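Local coordinates for protein chloroplastic group IIB intron splicing facilitator CRS2, chloroplastic (PDB 1RYB) that supports the splicing of group IIB introns in chloroplasts as a partner of CAF1 or CAF2, and lacks activity as a peptidyl-tRNA hydrolase despite belonging to that family, at residues 18-23 / 70-75; 41-46 / 74-79; 58-63 / 85-90. One frame throughout, in Å; residues are numbered along the deposited sequence.

Interaction 1 (18-23 / 70-75)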
ATOM      1  N   TRP A  18       9.098 -11.029   0.997  1.00 13.01           N
ATOM      2  CA  TRP A  18       7.841 -10.278   0.948  1.00 12.74           C
ATOM      3  C   TRP A  18       7.922  -9.220  -0.124  1.00  9.10           C
ATOM      4  O   TRP A  18       8.995  -8.693  -0.434  1.00  9.80           O
ATOM      5  CB  TRP A  18       7.504  -9.533   2.263  1.00 11.09           C
ATOM      6  CG  TRP A  18       6.998 -10.457   3.344  1.00 11.67           C
ATOM      7  CD1 TRP A  18       7.733 -11.464   3.977  1.00 11.58           C
ATOM      8  CD2 TRP A  18       5.695 -10.445   3.954  1.00 10.14           C
ATOM      9  NE1 TRP A  18       6.950 -12.076   4.910  1.00 14.22           N
ATOM     10  CE2 TRP A  18       5.680 -11.492   4.906  1.00 13.49           C
ATOM     11  CE3 TRP A  18       4.523  -9.704   3.741  1.00 12.24           C
ATOM     12  CZ2 TRP A  18       4.575 -11.682   5.742  1.00 19.64           C
ATOM     13  CZ3 TRP A  18       3.374 -10.014   4.517  1.00 13.09           C
ATOM     14  CH2 TRP A  18       3.418 -10.979   5.480  1.00 11.66           C
ATOM     15  N   LEU A  19       6.751  -8.886  -0.656  1.00 12.01           N
ATOM     16  CA  LEU A  19       6.676  -7.800  -1.606  1.00 11.48           C
ATOM     17  C   LEU A  19       5.716  -6.838  -0.972  1.00 15.77           C
ATOM     18  O   LEU A  19       4.588  -7.189  -0.759  1.00 13.09           O
ATOM     19  CB  LEU A  19       6.201  -8.324  -2.975  1.00 10.89           C
ATOM     20  CG  LEU A  19       6.166  -7.289  -4.126  1.00  9.38           C
ATOM     21  CD1 LEU A  19       5.719  -8.095  -5.380  1.00 12.46           C
ATOM     22  CD2 LEU A  19       5.029  -6.285  -3.837  1.00 12.57           C
ATOM     23  N   ILE A  20       6.189  -5.643  -0.618  1.00  7.28           N
ATOM     24  CA  ILE A  20       5.401  -4.673   0.051  1.00  5.16           C
ATOM     25  C   ILE A  20       5.088  -3.590  -0.936  1.00  9.79           C
ATOM     26  O   ILE A  20       5.995  -2.768  -1.327  1.00 11.32           O
ATOM     27  CB  ILE A  20       6.202  -4.134   1.294  1.00  8.85           C
ATOM     28  CG1 ILE A  20       6.475  -5.298   2.329  1.00  8.53           C
ATOM     29  CG2 ILE A  20       5.388  -2.993   1.973  1.00 11.67           C
ATOM     30  CD1 ILE A  20       7.466  -4.922   3.368  1.00 18.68           C
ATOM     31  N   ALA A  21       3.810  -3.531  -1.348  1.00  8.95           N
ATOM     32  CA  ALA A  21       3.456  -2.568  -2.422  1.00  7.32           C
ATOM     33  C   ALA A  21       2.474  -1.522  -1.959  1.00 16.65           C
ATOM     34  O   ALA A  21       1.499  -1.857  -1.355  1.00 12.26           O
ATOM     35  CB  ALA A  21       2.840  -3.356  -3.620  1.00 11.27           C
ATOM     36  N   GLY A  22       2.788  -0.254  -2.218  1.00 10.29           N
ATOM     37  CA  GLY A  22       1.904   0.856  -1.861  1.00  6.06           C
ATOM     38  C   GLY A  22       1.337   1.393  -3.194  1.00 10.59           C
ATOM     39  O   GLY A  22       2.105   1.551  -4.196  1.00 12.37           O
ATOM     40  N   LEU A  23      -0.022   1.561  -3.242  1.00 10.98           N
ATOM     41  CA  LEU A  23      -0.750   2.013  -4.420  1.00 10.58           C
ATOM     42  C   LEU A  23      -0.784   3.536  -4.556  1.00 13.42           C
ATOM     43  O   LEU A  23      -0.840   4.296  -3.557  1.00 11.60           O
ATOM     44  CB  LEU A  23      -2.159   1.450  -4.418  1.00  7.74           C
ATOM     45  CG  LEU A  23      -2.109  -0.079  -4.343  1.00 10.06           C
ATOM     46  CD1 LEU A  23      -3.490  -0.618  -4.627  1.00 11.98           C
ATOM     47  CD2 LEU A  23      -1.156  -0.629  -5.441  1.00 12.09           C
ATOM     48  N   VAL A  70      14.341 -10.951   7.166  1.00 13.91           N
ATOM     49  CA  VAL A  70      13.464 -11.278   6.045  1.00 16.51           C
ATOM     50  C   VAL A  70      13.757 -10.362   4.859  1.00 11.28           C
ATOM     51  O   VAL A  70      13.685  -9.153   4.960  1.00 14.44           O
ATOM     52  CB  VAL A  70      11.931 -11.096   6.441  1.00 10.79           C
ATOM     53  CG1 VAL A  70      10.973 -11.627   5.358  1.00 11.80           C
ATOM     54  CG2 VAL A  70      11.670 -11.794   7.775  1.00 15.59           C
ATOM     55  N   PRO A  71      14.018 -10.949   3.765  1.00 14.63           N
ATOM     56  CA  PRO A  71      14.239 -10.169   2.516  1.00 14.06           C
ATOM     57  C   PRO A  71      12.881  -9.612   2.053  1.00 14.39           C
ATOM     58  O   PRO A  71      11.848 -10.312   2.044  1.00 14.62           O
ATOM     59  CB  PRO A  71      14.724 -11.192   1.500  1.00 15.98           C
ATOM     60  CG  PRO A  71      14.922 -12.505   2.244  1.00 23.50           C
ATOM     61  CD  PRO A  71      14.272 -12.416   3.617  1.00 16.99           C
ATOM     62  N   VAL A  72      12.883  -8.376   1.609  1.00 14.10           N
ATOM     63  CA  VAL A  72      11.639  -7.827   1.102  1.00 11.48           C
ATOM     64  C   VAL A  72      11.941  -6.974  -0.121  1.00 15.36           C
ATOM     65  O   VAL A  72      13.076  -6.454  -0.320  1.00 12.98           O
ATOM     66  CB  VAL A  72      11.001  -6.873   2.176  1.00 12.91           C
ATOM     67  CG1 VAL A  72      10.803  -7.542   3.535  1.00 11.07           C
ATOM     68  CG2 VAL A  72      11.798  -5.562   2.402  1.00 10.62           C
ATOM     69  N   LEU A  73      10.900  -6.744  -0.895  1.00 12.15           N
ATOM     70  CA  LEU A  73      11.001  -5.695  -1.899  1.00 12.10           C
ATOM     71  C   LEU A  73       9.930  -4.674  -1.600  1.00 11.73           C
ATOM     72  O   LEU A  73       8.892  -5.041  -1.095  1.00 17.04           O
ATOM     73  CB  LEU A  73      11.049  -6.158  -3.339  1.00 18.72           C
ATOM     74  CG  LEU A  73       9.944  -7.027  -3.822  1.00 27.24           C
ATOM     75  CD1 LEU A  73       9.799  -6.751  -5.312  1.00 41.28           C
ATOM     76  CD2 LEU A  73      10.317  -8.499  -3.694  1.00 26.04           C
ATOM     77  N   VAL A  74      10.240  -3.407  -1.730  1.00 10.04           N
ATOM     78  CA  VAL A  74       9.271  -2.343  -1.496  1.00  9.91           C
ATOM     79  C   VAL A  74       8.969  -1.734  -2.818  1.00 15.05           C
ATOM     80  O   VAL A  74       9.861  -1.422  -3.503  1.00 11.72           O
ATOM     81  CB  VAL A  74       9.689  -1.299  -0.426  1.00 10.44           C
ATOM     82  CG1 VAL A  74       9.762  -1.935   0.959  0.50 16.23           C
ATOM     83  CG2 VAL A  74      10.978  -0.660  -0.779  0.50  8.56           C
ATOM     84  N   VAL A  75       7.700  -1.606  -3.191  1.00  7.36           N
ATOM     85  CA  VAL A  75       7.351  -1.249  -4.561  1.00  8.52           C
ATOM     86  C   VAL A  75       6.275  -0.155  -4.660  1.00  9.95           C
ATOM     87  O   VAL A  75       5.325  -0.186  -3.905  1.00  9.77           O
ATOM     88  CB  VAL A  75       6.693  -2.516  -5.153  1.00  9.33           C
ATOM     89  CG1 VAL A  75       6.166  -2.302  -6.570  1.00 11.75           C
ATOM     90  CG2 VAL A  75       7.575  -3.728  -5.087  1.00  9.76           C
TER

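Interaction 2 (41-46 / 74-79)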
ATOM      1  N   MET A  41       3.144   5.535   2.738  1.00  8.97           N
ATOM      2  CA  MET A  41       3.471   4.484   3.727  1.00  9.88           C
ATOM      3  C   MET A  41       4.696   3.701   3.308  1.00  7.94           C
ATOM      4  O   MET A  41       5.575   3.440   4.117  1.00 11.43           O
ATOM      5  CB  MET A  41       2.288   3.503   3.954  1.00 10.12           C
ATOM      6  CG  MET A  41       2.527   2.484   5.066  1.00  9.21           C
ATOM      7  SD  MET A  41       2.566   3.251   6.698  1.00 12.01           S
ATOM      8  CE  MET A  41       0.791   3.542   6.989  1.00 18.99           C
ATOM      9  N   VAL A  42       4.704   3.235   2.060  1.00  8.05           N
ATOM     10  CA  VAL A  42       5.879   2.525   1.601  1.00 12.31           C
ATOM     11  C   VAL A  42       7.154   3.429   1.618  1.00  9.88           C
ATOM     12  O   VAL A  42       8.248   2.959   1.911  1.00 10.41           O
ATOM     13  CB  VAL A  42       5.699   1.702   0.299  1.00 16.95           C
ATOM     14  CG1 VAL A  42       4.572   0.705   0.494  1.00 14.70           C
ATOM     15  CG2 VAL A  42       5.459   2.559  -0.908  1.00 10.89           C
ATOM     16  N   ASP A  43       7.017   4.688   1.331  1.00  9.38           N
ATOM     17  CA  ASP A  43       8.181   5.554   1.419  1.00 14.92           C
ATOM     18  C   ASP A  43       8.707   5.574   2.801  1.00 14.71           C
ATOM     19  O   ASP A  43       9.882   5.608   3.018  1.00 13.12           O
ATOM     20  CB  ASP A  43       7.878   7.014   1.024  1.00 15.54           C
ATOM     21  CG  ASP A  43       7.769   7.176  -0.496  1.00 18.14           C
ATOM     22  OD1 ASP A  43       8.313   6.452  -1.295  1.00 13.27           O
ATOM     23  OD2 ASP A  43       7.048   8.221  -0.847  1.00 23.32           O
ATOM     24  N   ARG A  44       7.811   5.575   3.736  1.00 13.95           N
ATOM     25  CA  ARG A  44       8.180   5.625   5.136  1.00 11.90           C
ATOM     26  C   ARG A  44       8.776   4.318   5.568  1.00 13.27           C
ATOM     27  O   ARG A  44       9.751   4.272   6.306  1.00 15.79           O
ATOM     28  CB  ARG A  44       6.970   6.047   5.978  1.00 18.28           C
ATOM     29  CG  ARG A  44       7.256   6.031   7.460  1.00 33.86           C
ATOM     30  CD  ARG A  44       8.290   7.082   7.933  1.00 31.24           C
ATOM     31  NE  ARG A  44       8.505   6.913   9.390  1.00 32.77           N
ATOM     32  CZ  ARG A  44       9.414   6.114   9.988  1.00 23.08           C
ATOM     33  NH1 ARG A  44      10.348   5.416   9.334  1.00 26.90           N
ATOM     34  NH2 ARG A  44       9.401   6.043  11.309  1.00 28.51           N
ATOM     35  N   ILE A  45       8.232   3.203   5.089  1.00 10.56           N
ATOM     36  CA  ILE A  45       8.827   1.906   5.441  1.00  9.61           C
ATOM     37  C   ILE A  45      10.235   1.814   4.852  1.00 13.73           C
ATOM     38  O   ILE A  45      11.217   1.403   5.528  1.00 11.61           O
ATOM     39  CB  ILE A  45       7.950   0.752   4.950  1.00 14.51           C
ATOM     40  CG1 ILE A  45       6.655   0.768   5.798  1.00  9.35           C
ATOM     41  CG2 ILE A  45       8.665  -0.620   5.022  1.00 12.74           C
ATOM     42  CD1 ILE A  45       5.547  -0.034   5.127  1.00  9.36           C
ATOM     43  N   ALA A  46      10.351   2.217   3.630  1.00  9.63           N
ATOM     44  CA  ALA A  46      11.638   2.161   2.959  1.00 11.88           C
ATOM     45  C   ALA A  46      12.649   2.979   3.689  1.00 12.63           C
ATOM     46  O   ALA A  46      13.785   2.568   3.938  1.00 14.13           O
ATOM     47  CB  ALA A  46      11.524   2.646   1.524  1.00 11.36           C
ATOM     48  N   VAL A  74      10.240  -3.407  -1.730  1.00 10.04           N
ATOM     49  CA  VAL A  74       9.271  -2.343  -1.496  1.00  9.91           C
ATOM     50  C   VAL A  74       8.969  -1.734  -2.818  1.00 15.05           C
ATOM     51  O   VAL A  74       9.861  -1.422  -3.503  1.00 11.72           O
ATOM     52  CB  VAL A  74       9.689  -1.299  -0.426  1.00 10.44           C
ATOM     53  CG1 VAL A  74       9.762  -1.935   0.959  0.50 16.23           C
ATOM     54  CG2 VAL A  74      10.978  -0.660  -0.779  0.50  8.56           C
ATOM     55  N   VAL A  75       7.700  -1.606  -3.191  1.00  7.36           N
ATOM     56  CA  VAL A  75       7.351  -1.249  -4.561  1.00  8.52           C
ATOM     57  C   VAL A  75       6.275  -0.155  -4.660  1.00  9.95           C
ATOM     58  O   VAL A  75       5.325  -0.186  -3.905  1.00  9.77           O
ATOM     59  CB  VAL A  75       6.693  -2.516  -5.153  1.00  9.33           C
ATOM     60  CG1 VAL A  75       6.166  -2.302  -6.570  1.00 11.75           C
ATOM     61  CG2 VAL A  75       7.575  -3.728  -5.087  1.00  9.76           C
ATOM     62  N   LYS A  76       6.454   0.759  -5.612  1.00  8.31           N
ATOM     63  CA  LYS A  76       5.494   1.810  -5.983  1.00  6.43           C
ATOM     64  C   LYS A  76       5.286   1.650  -7.475  1.00 11.20           C
ATOM     65  O   LYS A  76       6.156   2.032  -8.304  1.00 10.21           O
ATOM     66  CB  LYS A  76       6.018   3.228  -5.711  1.00  6.79           C
ATOM     67  CG  LYS A  76       6.174   3.450  -4.172  1.00 12.27           C
ATOM     68  CD  LYS A  76       6.305   4.940  -3.790  1.00 10.92           C
ATOM     69  CE  LYS A  76       7.628   5.503  -4.256  1.00 15.25           C
ATOM     70  NZ  LYS A  76       7.877   6.922  -3.868  1.00 18.49           N
ATOM     71  N   PRO A  77       4.188   1.040  -7.868  1.00 10.74           N
ATOM     72  CA  PRO A  77       3.915   0.911  -9.280  1.00  7.62           C
ATOM     73  C   PRO A  77       3.736   2.305  -9.878  1.00  7.90           C
ATOM     74  O   PRO A  77       3.182   3.238  -9.258  1.00 11.06           O
ATOM     75  CB  PRO A  77       2.556   0.187  -9.369  1.00 11.27           C
ATOM     76  CG  PRO A  77       2.395  -0.502  -8.009  1.00 11.91           C
ATOM     77  CD  PRO A  77       3.164   0.403  -7.058  1.00 11.20           C
ATOM     78  N   GLN A  78       4.292   2.459 -11.055  1.00 11.68           N
ATOM     79  CA  GLN A  78       4.201   3.691 -11.796  1.00 12.92           C
ATOM     80  C   GLN A  78       3.358   3.474 -13.067  1.00 19.62           C
ATOM     81  O   GLN A  78       3.697   3.966 -14.130  1.00 20.26           O
ATOM     82  CB  GLN A  78       5.606   4.197 -12.201  1.00 13.39           C
ATOM     83  CG  GLN A  78       6.542   4.242 -10.970  1.00 12.81           C
ATOM     84  CD  GLN A  78       6.133   5.282  -9.954  1.00 13.71           C
ATOM     85  OE1 GLN A  78       6.109   4.998  -8.716  1.00 14.42           O
ATOM     86  NE2 GLN A  78       5.879   6.494 -10.449  1.00  9.05           N
ATOM     87  N   SER A  79       2.286   2.728 -12.915  1.00 10.92           N
ATOM     88  CA  SER A  79       1.445   2.332 -14.036  1.00 15.70           C
ATOM     89  C   SER A  79       0.122   3.108 -14.136  1.00 14.92           C
ATOM     90  O   SER A  79      -0.667   2.931 -15.047  1.00 14.31           O
ATOM     91  CB  SER A  79       1.091   0.902 -13.673  1.00 15.70           C
ATOM     92  OG  SER A  79       0.568   0.866 -12.328  1.00 15.43           O
TER
HETATM   93  O   HOH W   1       5.828   8.975  -3.821  1.00 25.96           O

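Interaction 3 (58-63 / 85-90)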
ATOM      1  N   SER A  58       9.403  -3.696 -14.259  1.00 10.60           N
ATOM      2  CA  SER A  58       7.964  -4.074 -14.293  1.00 13.75           C
ATOM      3  C   SER A  58       6.982  -2.915 -13.962  1.00 14.84           C
ATOM      4  O   SER A  58       6.123  -3.022 -13.065  1.00 13.40           O
ATOM      5  CB  SER A  58       7.701  -5.209 -13.278  0.50 10.82           C
ATOM      6  OG  SER A  58       6.379  -5.724 -13.478  0.50 12.82           O
ATOM      7  N   LYS A  59       7.151  -1.798 -14.666  1.00 14.68           N
ATOM      8  CA  LYS A  59       6.294  -0.594 -14.521  1.00 11.92           C
ATOM      9  C   LYS A  59       6.317  -0.041 -13.147  1.00 12.42           C
ATOM     10  O   LYS A  59       5.371   0.641 -12.787  1.00 13.66           O
ATOM     11  CB  LYS A  59       4.843  -1.007 -14.766  1.00 12.54           C
ATOM     12  CG  LYS A  59       4.578  -1.641 -16.143  1.00 21.72           C
ATOM     13  CD  LYS A  59       3.088  -1.952 -16.364  1.00 18.87           C
ATOM     14  CE  LYS A  59       2.703  -1.983 -17.831  1.00 29.67           C
ATOM     15  NZ  LYS A  59       3.471  -3.027 -18.523  1.00 38.41           N
ATOM     16  N   SER A  60       7.418  -0.237 -12.390  1.00  8.45           N
ATOM     17  CA  SER A  60       7.452   0.245 -11.020  1.00  7.64           C
ATOM     18  C   SER A  60       8.775   0.861 -10.674  1.00  8.25           C
ATOM     19  O   SER A  60       9.759   0.654 -11.355  1.00 10.87           O
ATOM     20  CB  SER A  60       7.336  -0.982 -10.078  1.00 11.70           C
ATOM     21  OG  SER A  60       6.085  -1.661 -10.341  1.00 13.67           O
ATOM     22  N   LEU A  61       8.770   1.503  -9.559  1.00  8.67           N
ATOM     23  CA  LEU A  61       9.954   1.903  -8.815  1.00  8.60           C
ATOM     24  C   LEU A  61      10.006   0.898  -7.670  1.00 14.89           C
ATOM     25  O   LEU A  61       8.975   0.608  -7.044  1.00 13.75           O
ATOM     26  CB  LEU A  61       9.823   3.306  -8.165  1.00 11.13           C
ATOM     27  CG  LEU A  61      10.287   4.392  -9.060  1.00 25.89           C
ATOM     28  CD1 LEU A  61       9.981   5.732  -8.368  1.00 22.04           C
ATOM     29  CD2 LEU A  61      11.796   4.178  -9.300  1.00 24.60           C
ATOM     30  N   LEU A  62      11.189   0.326  -7.387  1.00  8.59           N
ATOM     31  CA  LEU A  62      11.227  -0.552  -6.252  1.00  9.36           C
ATOM     32  C   LEU A  62      12.573  -0.477  -5.621  1.00 16.42           C
ATOM     33  O   LEU A  62      13.528   0.028  -6.240  1.00 11.53           O
ATOM     34  CB  LEU A  62      10.838  -2.009  -6.578  1.00  9.05           C
ATOM     35  CG  LEU A  62      11.751  -2.705  -7.576  1.00 13.16           C
ATOM     36  CD1 LEU A  62      12.887  -3.505  -6.867  1.00 14.46           C
ATOM     37  CD2 LEU A  62      10.976  -3.677  -8.467  1.00 13.01           C
ATOM     38  N   GLY A  63      12.663  -1.069  -4.437  1.00 16.39           N
ATOM     39  CA  GLY A  63      13.942  -1.214  -3.682  1.00 11.60           C
ATOM     40  C   GLY A  63      13.975  -2.581  -3.030  1.00 12.15           C
ATOM     41  O   GLY A  63      12.941  -3.123  -2.612  1.00 13.98           O
ATOM     42  N   GLY A  85      -1.958  -3.923 -10.964  1.00 14.16           N
ATOM     43  CA  GLY A  85      -1.714  -5.349 -11.014  1.00 12.04           C
ATOM     44  C   GLY A  85      -0.733  -5.707 -12.106  1.00 13.98           C
ATOM     45  O   GLY A  85       0.055  -6.709 -11.993  1.00 13.52           O
ATOM     46  N   GLU A  86      -0.779  -4.914 -13.148  1.00 12.01           N
ATOM     47  CA  GLU A  86       0.134  -5.100 -14.252  1.00 13.28           C
ATOM     48  C   GLU A  86       1.553  -5.002 -13.809  1.00 16.71           C
ATOM     49  O   GLU A  86       2.409  -5.594 -14.430  1.00 14.56           O
ATOM     50  CB  GLU A  86      -0.116  -4.089 -15.423  1.00 19.48           C
ATOM     51  CG  GLU A  86      -1.479  -4.425 -16.062  1.00 15.76           C
ATOM     52  CD  GLU A  86      -1.814  -3.621 -17.279  1.00 23.01           C
ATOM     53  OE1 GLU A  86      -2.924  -3.577 -17.697  1.00 24.70           O
ATOM     54  OE2 GLU A  86      -0.868  -2.840 -17.718  1.00 19.76           O
ATOM     55  N   ALA A  87       1.817  -4.156 -12.779  1.00 13.96           N
ATOM     56  CA  ALA A  87       3.155  -4.010 -12.235  1.00 17.46           C
ATOM     57  C   ALA A  87       3.456  -5.118 -11.182  1.00 19.64           C
ATOM     58  O   ALA A  87       4.521  -5.756 -11.186  1.00 17.72           O
ATOM     59  CB  ALA A  87       3.267  -2.663 -11.527  1.00 15.33           C
ATOM     60  N   ILE A  88       2.500  -5.346 -10.225  1.00 12.00           N
ATOM     61  CA  ILE A  88       2.736  -6.238  -9.127  1.00  9.27           C
ATOM     62  C   ILE A  88       2.782  -7.716  -9.488  1.00 16.71           C
ATOM     63  O   ILE A  88       3.604  -8.473  -8.956  1.00 16.54           O
ATOM     64  CB  ILE A  88       1.767  -5.923  -8.007  1.00 14.81           C
ATOM     65  CG1 ILE A  88       2.119  -4.541  -7.416  1.00 13.00           C
ATOM     66  CG2 ILE A  88       1.819  -7.018  -6.935  1.00 13.91           C
ATOM     67  CD1 ILE A  88       0.891  -3.854  -6.798  1.00 16.69           C
ATOM     68  N   GLY A  89       1.882  -8.175 -10.365  1.00 13.97           N
ATOM     69  CA  GLY A  89       1.910  -9.611 -10.709  1.00 10.11           C
ATOM     70  C   GLY A  89       3.259 -10.069 -11.179  1.00 10.82           C
ATOM     71  O   GLY A  89       3.786 -11.047 -10.698  1.00 15.37           O
ATOM     72  N   PRO A  90       3.811  -9.390 -12.199  1.00 15.94           N
ATOM     73  CA  PRO A  90       5.078  -9.797 -12.729  1.00 15.33           C
ATOM     74  C   PRO A  90       6.196  -9.750 -11.725  1.00 24.71           C
ATOM     75  O   PRO A  90       7.136 -10.554 -11.821  1.00 15.23           O
ATOM     76  CB  PRO A  90       5.357  -8.973 -13.992  1.00 11.38           C
ATOM     77  CG  PRO A  90       3.953  -8.635 -14.483  1.00 17.00           C
ATOM     78  CD  PRO A  90       3.126  -8.525 -13.213  1.00 14.49           C
TER
HETATM   79  O   HOH W   2       5.067  -5.454 -15.953  1.00 40.42           O

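Interaction 1 (18-23 / 70-75)
The indole of W18 meets V70 at its pyrrole end, where CD1 lies 3.5 Å from V70 CG1; the methyl comes in at a slant. With CG1 turned away from its backbone N (chi1 -172°), V70 reaches across to the ring. Beyond this pair, the ring of H101 stacks on the indole, and P144 together with L189 and V190 of helix 169-192 fills in round it. The other flat groups are the peptides. Strands 18-22 and 70-75 run parallel, and five bonds link them: W18 and I20 use both N and O, and G22 adds its N. L73 stands between W18 and I20, giving its N to W18 O at 2.8 Å and taking I20 N on its own O in an almost straight bond (176° at the hydrogen). V75 does the same between I20 and G22, its O receiving G22 N at 3.0 Å. V74 CA also leans a C-H toward I20 O.

Side chains alternate between the two faces. L19, A21, L73 and V75 share the face covered by helix 84-94, through L91 and I88. There the CG atoms of L19 and L73 meet at 3.8 Å, and L19 CD2 reaches V75 CG2 at the same distance. L73 keeps CG between its backbone N and carbonyl carbon (chi1 55°), which brings CD2 to 3.5 Å from W18 O. W18, I20, V72 and V74 take the other face, where I20 CD1 rests on V72 CB.

L19, A21 and L23 bond with their backbones to H101, L103 and I105, as suits an inner strand. With the backbone of this buried strand paired along both edges, apolar side chains can fill both faces.

Interaction 2 (41-46 / 74-79)
K76 and D43 meet at about a right angle: the lysine climbs from strand 74-77 toward helix 41-46 and brings NZ to the carboxylate. D43 OD1 takes NZ at 2.7 Å through its syn lone pair, the one on the side of OD2, so this is a salt bridge with a true hydrogen bond inside it. A kink in the lysine chain (chi3 -69°) turns CE and NZ onto OD1, and CE itself lies 3.2 Å from that oxygen. Water 1 sits beside the pair; it accepts from NZ at 2.9 Å and gives only a weak bond to D43 OD2, so NZ and both carboxylate oxygens belong to one small network.

Lower on the same chain, V42 and the lysine lie alongside, running opposite ways. V42 CG2 presses on K76 CG at 3.5 Å, tighter than usual for two carbons, and also touches CD. F39, a turn earlier on helix 37-48, packs against K76 too. An alanine in place of K76 would probably leave the D43 carboxylate without its charged mate and open a gap beside V42 CG2.

Farther back along the strand the contact turns wholly apolar. A46 CB reaches V74 CG2 at 4.1 Å in the conformer described, one of two for that valine, and M53 closes on A46 and V74 from a neighbouring loop.

Helix and strand segments run nearly antiparallel, 151° between their directions and 8.7 Å between axes, as helix 37-48 packs across one face of the mixed sheet of the alpha/beta peptidyl-tRNA hydrolase fold. The chemistry is graded along the strand, from hydrocarbon under the helix to an ion pair at its partly exposed margin; the lysine serves both, its methylenes packed against V42 and its ammonium held by D43 and water.

Interaction 3 (58-63 / 85-90)
E86 and K59 pass each other obliquely: the glutamate's CB lies 4.0 Å from K59 CD, and OE2 comes to 3.7 Å from K59 CE. The opposite charges attract only loosely, since K59 NZ and OE2 stay beyond salt-bridge range. The peptide oxygen E86 O takes a hydrogen from water 2 at 3.1 Å, and the same water donates to S58 OG. Helical bonding would pair E86 O with the N of P90, but a proline nitrogen carries no hydrogen, so the helix is kinked there and the water serves E86 O instead.

A87 comes next and sits closest to the turn. Its O accepts S58 OG at 3.0 Å, in the carbonyl plane and on a lone pair, in the conformer described, one of two for that serine. With OG opposite its backbone N (chi1 -170°), S58 reaches out to that oxygen. The A87 methyl lies against S60 OG at 3.2 Å, with K59 CB a little farther off. S60 OG is itself tied back to S58 O from above the carbonyl plane, which links the two serines of the turn. P90 ends the contact, its CB 3.4 Å from S58 OG.

S58 and K59 both have left-handed backbone angles, and they make the tight turn of the hairpin between strands 55-57 and 60-67. The turn rests on helix 84-94, which links parallel strands 70-77 and 102-108 across strand 18-22, a beta-alpha-beta crossover within the mixed sheet of this peptidyl-tRNA hydrolase fold.

Overall arrangement
Strand 70-77 is shared by interactions 1 and 2 and borders interaction 3. Interaction 1 pairs it with strand 18-22 in the sheet, interaction 2 lays helix 37-48 over one of its faces, and interaction 3 sets the turn leading into its antiparallel neighbour, strand 60-67, on helix 84-94 at the other. V74 and V75 belong to both interactions 1 and 2, and V42 CG1 packs on G22 N at 3.4 Å where those two meet. Interaction 1 is core, held by backbone hydrogen bonds and mostly hydrocarbon side chains. Interaction 2 is largely buried but ends in a hydrated ion pair. Interaction 3 lies farthest out, and there serines, a water and a loose charge pair do the work.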